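Long-range contacts in pollen-specific leucine-rich repeat extensin-like protein 1 (Arabidopsis thaliana, PDB 6TME), which probably takes part in pollen cell-wall signalling by binding secreted peptide partners through its leucine-rich repeat domain: residues V240-N245 with V262-S267; E285-S290 with S309-S314; G296-N301 with Q323-G328. One frame throughout, in Å; residues are numbered along the deposited sequence.

Contact 1. Residues V240-N245 with V262-S267; sequences VFIGNN and VFDASS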
loop_
_atom_site.group_PDB
_atom_site.type_symbol
_atom_site.label_atom_id
_atom_site.label_comp_id
_atom_site.label_asym_id
_atom_site.label_seq_id
_atom_site.Cartn_x
_atom_site.Cartn_y
_atom_site.Cartn_z
ATOM N N VAL A 240 -2.502 -0.824 -6.784
ATOM C CA VAL A 240 -3.921 -0.949 -6.478
ATOM C C VAL A 240 -4.536 0.445 -6.421
ATOM O O VAL A 240 -4.122 1.270 -5.599
ATOM C CB VAL A 240 -4.140 -1.702 -5.159
ATOM C CG1 VAL A 240 -5.622 -1.911 -4.901
ATOM C CG2 VAL A 240 -3.398 -3.048 -5.202
ATOM N N PHE A 241 -5.510 0.701 -7.309
ATOM C CA PHE A 241 -6.234 1.962 -7.426
ATOM C C PHE A 241 -7.712 1.855 -7.060
ATOM O O PHE A 241 -8.446 2.832 -7.249
ATOM C CB PHE A 241 -6.202 2.500 -8.862
ATOM C CG PHE A 241 -4.852 2.814 -9.400
ATOM C CD1 PHE A 241 -4.232 4.024 -9.105
ATOM C CD2 PHE A 241 -4.246 1.951 -10.301
ATOM C CE1 PHE A 241 -2.989 4.328 -9.644
ATOM C CE2 PHE A 241 -3.014 2.243 -10.843
ATOM C CZ PHE A 241 -2.380 3.435 -10.522
ATOM N N ILE A 242 -8.181 0.692 -6.609
ATOM C CA ILE A 242 -9.593 0.453 -6.318
ATOM C C ILE A 242 -10.280 1.662 -5.681
ATOM O O ILE A 242 -9.874 2.136 -4.612
ATOM C CB ILE A 242 -9.764 -0.771 -5.396
ATOM C CG1 ILE A 242 -9.041 -1.975 -5.948
ATOM C CG2 ILE A 242 -11.247 -1.111 -5.213
ATOM C CD1 ILE A 242 -9.141 -3.168 -5.026
ATOM N N GLY A 243 -11.350 2.143 -6.308
ATOM C CA GLY A 243 -12.264 3.019 -5.603
ATOM C C GLY A 243 -11.755 4.434 -5.428
ATOM O O GLY A 243 -11.568 4.898 -4.309
ATOM N N ASN A 244 -11.490 5.110 -6.537
ATOM C CA ASN A 244 -11.089 6.507 -6.526
ATOM C C ASN A 244 -11.973 7.215 -7.550
ATOM O O ASN A 244 -13.032 6.723 -7.958
ATOM C CB ASN A 244 -9.590 6.651 -6.813
ATOM C CG ASN A 244 -8.737 6.412 -5.582
ATOM O OD1 ASN A 244 -8.687 7.246 -4.674
ATOM N ND2 ASN A 244 -8.063 5.266 -5.541
ATOM N N ASN A 245 -11.547 8.399 -7.967
ATOM C CA ASN A 245 -12.283 9.145 -8.969
ATOM C C ASN A 245 -11.369 9.458 -10.138
ATOM O O ASN A 245 -11.324 10.596 -10.618
ATOM C CB ASN A 245 -12.865 10.417 -8.357
ATOM C CG ASN A 245 -14.082 10.126 -7.510
ATOM O OD1 ASN A 245 -15.031 9.465 -7.966
ATOM N ND2 ASN A 245 -14.053 10.575 -6.259
ATOM N N VAL A 262 -0.123 -7.774 -10.174
ATOM C CA VAL A 262 -1.414 -7.335 -9.679
ATOM C C VAL A 262 -1.613 -5.929 -10.208
ATOM O O VAL A 262 -0.895 -5.006 -9.803
ATOM C CB VAL A 262 -1.513 -7.327 -8.144
ATOM C CG1 VAL A 262 -2.855 -6.707 -7.745
ATOM C CG2 VAL A 262 -1.359 -8.722 -7.548
ATOM N N PHE A 263 -2.592 -5.755 -11.086
ATOM C CA PHE A 263 -2.962 -4.435 -11.579
ATOM C C PHE A 263 -4.472 -4.291 -11.416
ATOM O O PHE A 263 -5.251 -4.879 -12.173
ATOM C CB PHE A 263 -2.533 -4.227 -13.040
ATOM C CG PHE A 263 -2.651 -2.792 -13.480
ATOM C CD1 PHE A 263 -3.874 -2.274 -13.861
ATOM C CD2 PHE A 263 -1.560 -1.946 -13.434
ATOM C CE1 PHE A 263 -3.995 -0.946 -14.215
ATOM C CE2 PHE A 263 -1.678 -0.615 -13.780
ATOM C CZ PHE A 263 -2.890 -0.116 -14.175
ATOM N N ASP A 264 -4.890 -3.498 -10.443
ATOM C CA ASP A 264 -6.305 -3.348 -10.122
ATOM C C ASP A 264 -6.689 -1.873 -10.259
ATOM O O ASP A 264 -6.243 -1.032 -9.472
ATOM C CB ASP A 264 -6.597 -3.897 -8.725
ATOM C CG ASP A 264 -8.092 -4.108 -8.475
ATOM O OD1 ASP A 264 -8.903 -3.273 -8.942
ATOM O OD2 ASP A 264 -8.452 -5.101 -7.798
ATOM N N ALA A 265 -7.504 -1.563 -11.270
ATOM C CA ALA A 265 -7.951 -0.206 -11.556
ATOM C C ALA A 265 -9.452 -0.057 -11.361
ATOM O O ALA A 265 -10.057 0.884 -11.891
ATOM C CB ALA A 265 -7.559 0.207 -12.976
ATOM N N SER A 266 -10.053 -0.929 -10.560
ATOM C CA SER A 266 -11.499 -1.041 -10.571
ATOM C C SER A 266 -12.156 0.083 -9.771
ATOM O O SER A 266 -11.539 0.726 -8.904
ATOM C CB SER A 266 -11.944 -2.409 -10.035
ATOM O OG SER A 266 -11.655 -2.554 -8.659
ATOM N N SER A 267 -13.433 0.316 -10.089
ATOM C CA SER A 267 -14.274 1.268 -9.368
ATOM C C SER A 267 -13.715 2.679 -9.492
ATOM O O SER A 267 -13.534 3.394 -8.502
ATOM C CB SER A 267 -14.439 0.861 -7.903
ATOM O OG SER A 267 -15.113 -0.371 -7.857
HETATM O O HOH W 1 -15.025 4.889 -7.052
#
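Phe241 and Asp264 meet in a parallel backbone contact between successive coils of the leucine-rich repeat solenoid, where the chain leaving strand 238-240 lies against strand 262-264 and the turn after it. The register supports this: Val240 pairs with Asp264 as a parallel bridge, CA to CA 5.0 Å. Phe241 N donates to Asp264 O at 2.9 Å, nearly straight at the hydrogen (164°). Two residues on, Gly243 N reaches Ser266 O at 3.0 Å. Asn244 N to Ser267 O, 3.3 Å, is weak, but a water donates to both Asn244 O and Ser267 O.

Among the side chains, Ile242 crosses the carboxylate of Asp264, which a chi1 of -165° carries over to it, its CG1 3.3 Å from OD1 and its CD1 beside OD2. Asp264 OD1 accepts from Ser266 N, which closes an Asx turn, and from Ser266 OG; OD2 is hydrogen-bonded to an aromatic side chain of another protein's chain. Asn244 ND2 binds Phe241 O at 3.0 Å from above the carbonyl plane.

Phe241 CE2 touches Phe263 CZ at 4.1 Å, and the Phe241 ring lies almost parallel to that of Phe217. Asn244 ND2 donates to Phe217 O and its OD1 accepts from Phe222 N, while Asn268 ND2 donates to Phe241 O, an asparagine ladder running along the turns that follow strands 214-216, 238-240 and 262-264.

Contact 2. Residues E285-S290 with S309-S314; sequences EQMDFS and SNFTFS. With NAG (2-acetamido-2-deoxy-beta-D-glucopyranose), chain E; NAG (2-acetamido-2-deoxy-beta-D-glucopyranose), chain B.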
loop_
_atom_site.group_PDB
_atom_site.type_symbol
_atom_site.label_atom_id
_atom_site.label_comp_id
_atom_site.label_asym_id
_atom_site.label_seq_id
_atom_site.Cartn_x
_atom_site.Cartn_y
_atom_site.Cartn_z
ATOM N N GLU A 285 -0.925 -11.501 -12.908
ATOM C CA GLU A 285 -1.721 -12.625 -12.450
ATOM C C GLU A 285 -3.151 -12.230 -12.141
ATOM O O GLU A 285 -4.094 -12.948 -12.510
ATOM C CB GLU A 285 -1.076 -13.251 -11.211
ATOM C CG GLU A 285 0.200 -14.011 -11.529
ATOM C CD GLU A 285 1.019 -14.326 -10.285
ATOM O OE1 GLU A 285 0.458 -14.283 -9.166
ATOM O OE2 GLU A 285 2.235 -14.587 -10.427
ATOM N N GLN A 286 -3.311 -11.083 -11.494
ATOM C CA GLN A 286 -4.598 -10.516 -11.125
ATOM C C GLN A 286 -4.731 -9.202 -11.869
ATOM O O GLN A 286 -3.857 -8.336 -11.762
ATOM C CB GLN A 286 -4.687 -10.293 -9.609
ATOM C CG GLN A 286 -4.450 -11.540 -8.763
ATOM C CD GLN A 286 -5.660 -12.463 -8.730
ATOM O OE1 GLN A 286 -6.818 -12.015 -8.745
ATOM N NE2 GLN A 286 -5.400 -13.752 -8.675
ATOM N N MET A 287 -5.795 -9.066 -12.648
ATOM C CA MET A 287 -6.051 -7.845 -13.400
ATOM C C MET A 287 -7.542 -7.557 -13.305
ATOM O O MET A 287 -8.360 -8.399 -13.687
ATOM C CB MET A 287 -5.599 -7.970 -14.860
ATOM C CG MET A 287 -5.445 -6.599 -15.542
ATOM S SD MET A 287 -4.323 -6.567 -16.961
ATOM C CE MET A 287 -5.115 -7.715 -18.062
ATOM N N ASP A 288 -7.884 -6.389 -12.774
ATOM C CA ASP A 288 -9.261 -6.017 -12.452
ATOM C C ASP A 288 -9.531 -4.634 -13.027
ATOM O O ASP A 288 -8.957 -3.644 -12.560
ATOM C CB ASP A 288 -9.498 -6.010 -10.931
ATOM C CG ASP A 288 -10.984 -5.803 -10.557
ATOM O OD1 ASP A 288 -11.803 -5.448 -11.424
ATOM O OD2 ASP A 288 -11.347 -6.000 -9.384
ATOM N N PHE A 289 -10.410 -4.555 -14.024
ATOM C CA PHE A 289 -10.863 -3.269 -14.544
ATOM C C PHE A 289 -12.337 -3.037 -14.277
ATOM O O PHE A 289 -12.928 -2.136 -14.891
ATOM C CB PHE A 289 -10.613 -3.152 -16.048
ATOM C CG PHE A 289 -9.172 -3.211 -16.437
ATOM C CD1 PHE A 289 -8.282 -2.273 -15.982
ATOM C CD2 PHE A 289 -8.720 -4.181 -17.288
ATOM C CE1 PHE A 289 -6.964 -2.322 -16.353
ATOM C CE2 PHE A 289 -7.406 -4.226 -17.674
ATOM C CZ PHE A 289 -6.529 -3.311 -17.199
ATOM N N SER A 290 -12.952 -3.835 -13.402
ATOM C CA SER A 290 -14.396 -3.735 -13.206
ATOM C C SER A 290 -14.805 -2.320 -12.774
ATOM O O SER A 290 -14.002 -1.536 -12.251
ATOM C CB SER A 290 -14.873 -4.770 -12.180
ATOM O OG SER A 290 -14.504 -4.391 -10.871
ATOM N N SER A 309 -4.434 -15.247 -14.300
ATOM C CA SER A 309 -5.347 -16.259 -13.792
ATOM C C SER A 309 -6.710 -15.723 -13.360
ATOM O O SER A 309 -7.647 -16.516 -13.233
ATOM C CB SER A 309 -4.697 -17.026 -12.624
ATOM O OG SER A 309 -4.662 -16.270 -11.432
ATOM N N ASN A 310 -6.850 -14.421 -13.139
ATOM C CA ASN A 310 -8.108 -13.817 -12.699
ATOM C C ASN A 310 -8.215 -12.475 -13.413
ATOM O O ASN A 310 -7.433 -11.557 -13.143
ATOM C CB ASN A 310 -8.153 -13.650 -11.173
ATOM C CG ASN A 310 -9.549 -13.341 -10.655
ATOM O OD1 ASN A 310 -10.539 -13.575 -11.340
ATOM N ND2 ASN A 310 -9.634 -12.819 -9.441
ATOM N N PHE A 311 -9.146 -12.370 -14.356
ATOM C CA PHE A 311 -9.304 -11.167 -15.168
ATOM C C PHE A 311 -10.767 -10.755 -15.093
ATOM O O PHE A 311 -11.632 -11.413 -15.677
ATOM C CB PHE A 311 -8.849 -11.418 -16.609
ATOM C CG PHE A 311 -9.037 -10.238 -17.552
ATOM C CD1 PHE A 311 -9.112 -8.936 -17.079
ATOM C CD2 PHE A 311 -9.121 -10.448 -18.927
ATOM C CE1 PHE A 311 -9.283 -7.866 -17.952
ATOM C CE2 PHE A 311 -9.286 -9.387 -19.803
ATOM C CZ PHE A 311 -9.371 -8.096 -19.318
ATOM N N THR A 312 -11.026 -9.672 -14.365
ATOM C CA THR A 312 -12.358 -9.145 -14.067
ATOM C C THR A 312 -12.542 -7.851 -14.854
ATOM O O THR A 312 -11.797 -6.891 -14.649
ATOM C CB THR A 312 -12.491 -8.865 -12.561
ATOM O OG1 THR A 312 -12.279 -10.073 -11.814
ATOM C CG2 THR A 312 -13.845 -8.239 -12.205
ATOM N N PHE A 313 -13.514 -7.824 -15.762
ATOM C CA PHE A 313 -13.765 -6.622 -16.551
ATOM C C PHE A 313 -15.252 -6.286 -16.548
ATOM O O PHE A 313 -15.764 -5.648 -17.471
ATOM C CB PHE A 313 -13.220 -6.761 -17.978
ATOM C CG PHE A 313 -13.590 -8.061 -18.672
ATOM C CD1 PHE A 313 -12.944 -9.254 -18.361
ATOM C CD2 PHE A 313 -14.554 -8.072 -19.673
ATOM C CE1 PHE A 313 -13.277 -10.444 -19.011
ATOM C CE2 PHE A 313 -14.890 -9.246 -20.344
ATOM C CZ PHE A 313 -14.258 -10.437 -20.012
ATOM N N SER A 314 -15.944 -6.691 -15.488
ATOM C CA SER A 314 -17.377 -6.535 -15.386
ATOM C C SER A 314 -17.745 -5.067 -15.141
ATOM O O SER A 314 -16.906 -4.245 -14.778
ATOM C CB SER A 314 -17.894 -7.433 -14.263
ATOM O OG SER A 314 -17.441 -6.936 -13.036
HETATM C C1 NAG E . -10.906 -12.467 -8.832
HETATM C C2 NAG E . -11.038 -13.028 -7.420
HETATM C C3 NAG E . -12.315 -12.509 -6.761
HETATM C C4 NAG E . -12.303 -10.987 -6.743
HETATM C C5 NAG E . -12.145 -10.444 -8.162
HETATM C C6 NAG E . -11.900 -8.953 -8.181
HETATM C C7 NAG E . -9.884 -15.201 -7.302
HETATM C C8 NAG E . -10.050 -16.689 -7.309
HETATM N N2 NAG E . -11.011 -14.484 -7.417
HETATM O O3 NAG E . -12.384 -12.986 -5.421
HETATM O O4 NAG E . -13.469 -10.466 -6.108
HETATM O O5 NAG E . -10.996 -11.033 -8.794
HETATM O O6 NAG E . -10.586 -8.653 -7.721
HETATM O O7 NAG E . -8.778 -14.670 -7.210
HETATM C C1 NAG B . -16.445 -8.232 -5.050
HETATM C C2 NAG B . -15.318 -8.502 -6.046
HETATM C C3 NAG B . -14.479 -9.695 -5.582
HETATM C C4 NAG B . -14.029 -9.507 -4.136
HETATM C C5 NAG B . -15.198 -9.120 -3.232
HETATM C C6 NAG B . -14.765 -8.719 -1.841
HETATM C C7 NAG B . -15.688 -7.874 -8.396
HETATM C C8 NAG B . -16.326 -8.266 -9.697
HETATM N N2 NAG B . -15.853 -8.732 -7.381
HETATM O O1 NAG B . -17.199 -7.137 -5.458
HETATM O O4 NAG B . -13.489 -10.730 -3.657
HETATM O O5 NAG B . -15.897 -7.993 -3.774
HETATM O O6 NAG B . -15.698 -7.822 -1.250
HETATM O O7 NAG B . -15.052 -6.827 -8.271
#
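Gln286 and Asn310 face each other at the N-glycosylation site of the solenoid, on adjoining parallel strands 286-288 and 310-312 whose axes run 4.8 Å apart and diverge by 4°. Asn310 begins an Asn-Phe-Thr sequon, and its ND2 is covalently bound to C1 of an N-acetylglucosamine at 1.5 Å. The same nitrogen donates to Gln286 OE1 at 3.0 Å, in the carbonyl plane on a lone pair, although the two amide planes stand 69° apart. A bend in the Gln286 chain (chi2 -77°) turns its amide across to that nitrogen.

Three backbone hydrogen bonds zip the strands in register (Gln286 with Asn310, Met287 with Phe311, Asp288 with Thr312): Met287 N to Asn310 O, Thr312 N to Met287 O, and Phe289 N to Thr312 O at 2.8 Å. Glu285 O takes two donors, Ser309 N and Asn310 N.

Beside the sugar, Asp288 lies alongside Thr312, OD1 3.5 Å from CG2. OD1 accepts from Ser290 N (2.8 Å), closing an Asx turn, and from Ser290 OG on its syn lone pair; OD2 receives a weak bond from the sugar O6. An alanine here would remove the carboxylate, and is likely to leave Ser290 N and OG without their acceptor and cost the sugar O6 its weak one.

On the other side, Phe311 is held between Phe313 CD1, 3.7 Å above the centre of one ring face, and Met287 CE over the opposite face, while Phe289 CD2 comes to its edge, 3.8 Å from Phe311 CE1.

The strand pair thus joins an apolar face of phenylalanines and methionine to a polar, glycosylated one. There the carboxylates of Asp288 and Asp264 lie close, and their like charges may raise the proton affinity of one of them.

Contact 3. Residues G296-N301 with Q323-G328; sequences GFVTDN and QSCVPG. With SO4 (sulfate ion), chain K.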
loop_
_atom_site.group_PDB
_atom_site.type_symbol
_atom_site.label_atom_id
_atom_site.label_comp_id
_atom_site.label_asym_id
_atom_site.label_seq_id
_atom_site.Cartn_x
_atom_site.Cartn_y
_atom_site.Cartn_z
ATOM N N GLY A 296 -15.460 -1.077 -26.086
ATOM C CA GLY A 296 -14.734 -1.740 -27.145
ATOM C C GLY A 296 -14.550 -3.223 -26.924
ATOM O O GLY A 296 -15.372 -3.890 -26.285
ATOM N N PHE A 297 -13.444 -3.736 -27.440
ATOM C CA PHE A 297 -13.200 -5.162 -27.546
ATOM C C PHE A 297 -12.191 -5.604 -26.492
ATOM O O PHE A 297 -11.246 -4.875 -26.181
ATOM C CB PHE A 297 -12.696 -5.507 -28.957
ATOM C CG PHE A 297 -13.279 -6.758 -29.510
ATOM C CD1 PHE A 297 -14.526 -6.744 -30.117
ATOM C CD2 PHE A 297 -12.592 -7.964 -29.404
ATOM C CE1 PHE A 297 -15.078 -7.910 -30.612
ATOM C CE2 PHE A 297 -13.140 -9.136 -29.899
ATOM C CZ PHE A 297 -14.387 -9.105 -30.500
ATOM N N VAL A 298 -12.421 -6.786 -25.921
ATOM C CA VAL A 298 -11.431 -7.488 -25.110
ATOM C C VAL A 298 -10.926 -8.649 -25.955
ATOM O O VAL A 298 -11.688 -9.566 -26.287
ATOM C CB VAL A 298 -12.008 -7.988 -23.778
ATOM C CG1 VAL A 298 -10.930 -8.715 -22.972
ATOM C CG2 VAL A 298 -12.629 -6.827 -22.970
ATOM N N THR A 299 -9.648 -8.602 -26.311
ATOM C CA THR A 299 -9.015 -9.515 -27.253
ATOM C C THR A 299 -8.232 -10.595 -26.511
ATOM O O THR A 299 -7.972 -10.500 -25.307
ATOM C CB THR A 299 -8.060 -8.745 -28.163
ATOM O OG1 THR A 299 -7.007 -8.218 -27.351
ATOM C CG2 THR A 299 -8.773 -7.584 -28.804
ATOM N N ASP A 300 -7.811 -11.612 -27.258
ATOM C CA ASP A 300 -6.942 -12.618 -26.664
ATOM C C ASP A 300 -5.501 -12.140 -26.573
ATOM O O ASP A 300 -4.670 -12.832 -25.978
ATOM C CB ASP A 300 -7.023 -13.933 -27.450
ATOM C CG ASP A 300 -6.612 -13.778 -28.889
ATOM O OD1 ASP A 300 -6.522 -12.617 -29.356
ATOM O OD2 ASP A 300 -6.371 -14.815 -29.547
ATOM N N ASN A 301 -5.195 -10.986 -27.170
ATOM C CA ASN A 301 -3.966 -10.273 -26.852
ATOM C C ASN A 301 -3.777 -10.212 -25.343
ATOM O O ASN A 301 -2.662 -10.367 -24.829
ATOM C CB ASN A 301 -4.038 -8.864 -27.435
ATOM C CG ASN A 301 -2.723 -8.382 -27.951
ATOM O OD1 ASN A 301 -1.800 -9.168 -28.158
ATOM N ND2 ASN A 301 -2.620 -7.068 -28.168
ATOM N N GLN A 323 -13.217 -15.285 -27.726
ATOM C CA GLN A 323 -13.745 -16.517 -27.144
ATOM C C GLN A 323 -12.910 -16.972 -25.955
ATOM O O GLN A 323 -13.441 -17.564 -25.009
ATOM C CB GLN A 323 -13.802 -17.628 -28.198
ATOM C CG GLN A 323 -14.522 -17.237 -29.482
ATOM C CD GLN A 323 -14.669 -18.399 -30.455
ATOM O OE1 GLN A 323 -14.318 -19.540 -30.138
ATOM N NE2 GLN A 323 -15.188 -18.110 -31.646
ATOM N N SER A 324 -11.615 -16.713 -25.981
ATOM C CA SER A 324 -10.792 -17.103 -24.847
ATOM C C SER A 324 -10.946 -16.166 -23.655
ATOM O O SER A 324 -10.363 -16.440 -22.607
ATOM C CB SER A 324 -9.327 -17.192 -25.270
ATOM O OG SER A 324 -8.904 -15.972 -25.845
ATOM N N CYS A 325 -11.728 -15.094 -23.778
ATOM C CA CYS A 325 -12.077 -14.217 -22.660
ATOM C C CYS A 325 -13.362 -14.615 -21.964
ATOM O O CYS A 325 -13.780 -13.920 -21.034
ATOM C CB CYS A 325 -12.255 -12.774 -23.131
ATOM S SG CYS A 325 -10.875 -12.148 -24.009
ATOM N N VAL A 326 -14.018 -15.674 -22.412
ATOM C CA VAL A 326 -15.381 -15.941 -21.960
ATOM C C VAL A 326 -15.320 -16.657 -20.614
ATOM O O VAL A 326 -14.589 -17.653 -20.478
ATOM C CB VAL A 326 -16.137 -16.766 -23.003
ATOM C CG1 VAL A 326 -17.526 -17.173 -22.494
ATOM C CG2 VAL A 326 -16.277 -15.959 -24.274
ATOM N N PRO A 327 -16.033 -16.174 -19.611
ATOM C CA PRO A 327 -16.064 -16.878 -18.329
ATOM C C PRO A 327 -16.698 -18.253 -18.500
ATOM O O PRO A 327 -17.501 -18.486 -19.405
ATOM C CB PRO A 327 -16.912 -15.964 -17.431
ATOM C CG PRO A 327 -16.966 -14.611 -18.168
ATOM C CD PRO A 327 -16.869 -14.957 -19.622
ATOM N N GLY A 328 -16.299 -19.179 -17.630
ATOM C CA GLY A 328 -16.652 -20.585 -17.749
ATOM C C GLY A 328 -15.959 -21.346 -18.866
ATOM O O GLY A 328 -16.214 -22.539 -19.017
HETATM S S SO4 K . -9.257 -17.355 -29.310
HETATM O O1 SO4 K . -9.336 -18.686 -28.706
HETATM O O2 SO4 K . -10.170 -16.445 -28.622
HETATM O O3 SO4 K . -9.647 -17.446 -30.716
HETATM O O4 SO4 K . -7.888 -16.851 -29.220
#
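One residue after Gln323, whose O accepts from Val326 N in the short 3-10 turn that carries the contact, Ser324 OG meets Asp300 CB at 3.2 Å. A sulfate, probably from the crystallisation liquor, sits beside Ser324: its O2 receives Ser324 N at 3.0 Å and Ser324 OG at 3.1 Å. Its O4 lies 2.6 Å from Asp300 OD2.

Next comes Cys325, the buried residue of the turn. Its SG, set beside the backbone N and anti to the carbonyl carbon (chi1 -54°), is turned toward the end of strand 297-298, where it packs 3.6 Å from Val298 CG1. The same sulfur lies 3.5 Å from Val298 O and 3.6 Å from Thr299 O; Thr299 holds the N-cap position of helix 300-303.

Between the segments the sulfur thus makes noncovalent contacts, with valine and two backbone carbonyls, while its disulfide to Cys303 of helix 300-303 anchors the turn beside them. At the more polar end of the contact, the serine amide and hydroxyl offer donors that a crystallisation sulfate takes up.

Overall arrangement
From the N terminus, contact 1 comes first: it joins the turn after strand 238-240 to strand 262-264 and closes the loop 246-261. Contact 2 opens only after that, joining strand 286-288, the neighbour of 262-264, to strand 310-312. The two abut, Ala265 N lying 2.8 Å from Asp288 O in a probable hydrogen bond. Contact 3 crosses contact 2, since 296-301 falls inside the loop that contact 2 closes and 323-328 follows it. It ties strand 297-298 and helix 300-303 to the turn after strand 317-321. Phe311 CE2 packs on Val298 CG1 at 3.6 Å, linking contacts 2 and 3, whereas contact 1 stays about 13 Å from contact 3 at the nearest atoms.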